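Local atomic coordinates of mannan endo-1,6-alpha-mannosidase (Chaetomium thermophilum, PDB entry 6RY0), a protein that probably cleaves alpha-1,6-mannosidic linkages and is thought to help transfer GPI-anchored glycoproteins into the fungal cell wall. Residues D73-E78 / T122-N127. Sequence-based numbering, arbitrary orientation.
Sequences DYYWWE and TASLGN. With CA (calcium ion), chain C.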
# COMPACT_ATOMS: atom_id res chain seq x y z
N ASP A 73 10.61 0.69 -16.14
CA ASP A 73 9.26 1.24 -16.14
C ASP A 73 8.79 1.81 -14.82
O ASP A 73 7.74 2.45 -14.77
CB ASP A 73 8.29 0.12 -16.48
CG ASP A 73 8.53 -0.49 -17.85
OD1 ASP A 73 8.53 0.29 -18.80
OD2 ASP A 73 8.69 -1.72 -17.96
N TYR A 74 9.51 1.56 -13.73
CA TYR A 74 8.94 1.67 -12.39
C TYR A 74 9.61 2.70 -11.54
O TYR A 74 10.83 2.89 -11.61
CB TYR A 74 9.02 0.28 -11.70
CG TYR A 74 8.46 -0.81 -12.57
CD1 TYR A 74 7.10 -0.90 -12.85
CD2 TYR A 74 9.30 -1.72 -13.20
CE1 TYR A 74 6.61 -1.86 -13.72
CE2 TYR A 74 8.83 -2.68 -14.07
CZ TYR A 74 7.48 -2.73 -14.35
OH TYR A 74 6.93 -3.66 -15.21
N TYR A 75 8.82 3.37 -10.72
CA TYR A 75 9.32 4.37 -9.77
C TYR A 75 9.66 3.74 -8.41
O TYR A 75 9.17 2.66 -8.07
CB TYR A 75 8.28 5.49 -9.63
CG TYR A 75 8.18 6.34 -10.86
CD1 TYR A 75 9.06 7.38 -11.08
CD2 TYR A 75 7.22 6.08 -11.83
CE1 TYR A 75 8.96 8.18 -12.23
CE2 TYR A 75 7.12 6.88 -12.96
CZ TYR A 75 7.98 7.92 -13.14
OH TYR A 75 7.89 8.71 -14.27
N TRP A 76 10.47 4.46 -7.64
CA TRP A 76 10.98 4.04 -6.34
C TRP A 76 9.91 3.50 -5.41
O TRP A 76 10.10 2.46 -4.76
CB TRP A 76 11.66 5.26 -5.72
CG TRP A 76 12.22 5.11 -4.35
CD1 TRP A 76 13.37 4.44 -3.98
CD2 TRP A 76 11.73 5.72 -3.15
NE1 TRP A 76 13.59 4.58 -2.63
CE2 TRP A 76 12.61 5.39 -2.11
CE3 TRP A 76 10.65 6.56 -2.87
CZ2 TRP A 76 12.43 5.83 -0.83
CZ3 TRP A 76 10.47 6.99 -1.57
CH2 TRP A 76 11.38 6.63 -0.57
N TRP A 77 8.76 4.17 -5.31
CA TRP A 77 7.76 3.72 -4.35
C TRP A 77 7.27 2.33 -4.67
O TRP A 77 6.84 1.61 -3.75
CB TRP A 77 6.57 4.70 -4.34
CG TRP A 77 5.65 4.50 -5.45
CD1 TRP A 77 5.78 4.93 -6.74
CD2 TRP A 77 4.47 3.68 -5.41
NE1 TRP A 77 4.74 4.43 -7.50
CE2 TRP A 77 3.91 3.68 -6.70
CE3 TRP A 77 3.82 2.96 -4.39
CZ2 TRP A 77 2.72 3.02 -7.00
CZ3 TRP A 77 2.64 2.32 -4.69
CH2 TRP A 77 2.11 2.35 -5.98
N GLU A 78 7.29 1.92 -5.94
CA GLU A 78 6.79 0.60 -6.31
C GLU A 78 7.72 -0.50 -5.81
O GLU A 78 7.29 -1.62 -5.57
CB GLU A 78 6.53 0.55 -7.81
CG GLU A 78 5.79 -0.71 -8.23
CD GLU A 78 5.27 -0.67 -9.65
OE1 GLU A 78 5.18 0.37 -10.29
OE2 GLU A 78 4.89 -1.82 -10.12
N THR A 122 14.97 12.60 -4.13
CA THR A 122 14.14 13.78 -3.87
C THR A 122 12.97 13.96 -4.85
O THR A 122 11.87 14.29 -4.40
CB THR A 122 15.02 15.03 -3.81
OG1 THR A 122 15.93 14.87 -2.70
CG2 THR A 122 14.19 16.28 -3.60
N ALA A 123 13.19 13.72 -6.14
CA ALA A 123 12.13 13.91 -7.13
C ALA A 123 10.96 12.96 -6.95
O ALA A 123 9.87 13.23 -7.44
CB ALA A 123 12.71 13.77 -8.52
N SER A 124 11.18 11.86 -6.21
CA SER A 124 10.17 10.84 -5.88
C SER A 124 9.66 10.97 -4.45
O SER A 124 8.95 10.10 -3.99
CB SER A 124 10.76 9.41 -6.06
OG SER A 124 10.29 8.75 -7.22
N LEU A 125 9.99 12.04 -3.75
CA LEU A 125 9.61 12.19 -2.38
C LEU A 125 8.27 12.95 -2.31
O LEU A 125 8.14 14.11 -1.85
CB LEU A 125 10.72 12.86 -1.57
CG LEU A 125 12.03 12.07 -1.31
CD1 LEU A 125 12.95 12.83 -0.36
CD2 LEU A 125 11.80 10.67 -0.76
N GLY A 126 7.25 12.20 -2.68
CA GLY A 126 5.94 12.51 -2.19
C GLY A 126 5.72 11.92 -0.81
O GLY A 126 6.37 10.94 -0.41
N ASN A 127 4.73 12.47 -0.12
CA ASN A 127 4.29 11.87 1.13
C ASN A 127 3.74 10.47 0.91
O ASN A 127 3.88 9.59 1.78
CB ASN A 127 3.26 12.75 1.81
CG ASN A 127 3.90 13.90 2.54
OD1 ASN A 127 4.64 13.68 3.50
ND2 ASN A 127 3.60 15.12 2.11
CA CA C . 7.80 1.61 -20.48
O HOH W 1 11.99 6.74 -8.90
O HOH W 2 8.47 6.90 -6.23
O HOH W 3 8.78 3.37 -19.22
O HOH W 4 10.26 1.32 -20.64
O HOH W 5 8.29 -0.20 -21.74
O HOH W 6 6.60 2.97 -19.47
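The first turn of helix 76-93 meets the loop leading into helix 127-142 where Trp-76 and Ser-124 face each other across two bridging waters. The oxygen of water 1 lies 3.0 Å from Trp-76 N, whose hydrogen bond it accepts, and is also hydrogen-bonded to Ser-124 OG. Water 2 does the same for the N-H of Trp-77, with its oxygen 2.8 Å from Ser-124 OG. Amides in a helix's opening turn lack the carbonyl of a preceding turn, so they need other acceptors; a small hydroxyl that can both donate and accept hydrogen bonds suits this relay, reaching both waters from a single atom. Direct contact is looser: Ser-124 OG lies 4.0 Å from Trp-76 CB and 4.3 Å from Tyr-75 CD1.

In this largely helical family 76 fold, the loop thus joins the starts of two helices, with Gly-126 at the N-cap position of the second. Leu-125, just before it, centres an inverse gamma turn and sends CD2 to the six-membered ring of Trp-76, 4.0 Å from CZ3 and nearly as close to CH2. The approach is oblique, one methyl of the branched leucine end against the flat indole. With CG anti to the backbone N (chi1 178°), Trp-76 carries its ring to Leu-125, while NE1 donates a hydrogen bond to Gln-109 OE1. The indole also stacks with His-121 and touches Asp-129, a residue of a second calcium site that is not occupied in this chain.

At the other end of 73-78, Asp-73 OD1 binds the calcium ion at 2.3 Å; four waters and the backbone O of His-385 complete the modelled shell. A carboxylate suits this place because its second oxygen, OD2, can accept the N-H of Ser-387 while OD1 holds the metal.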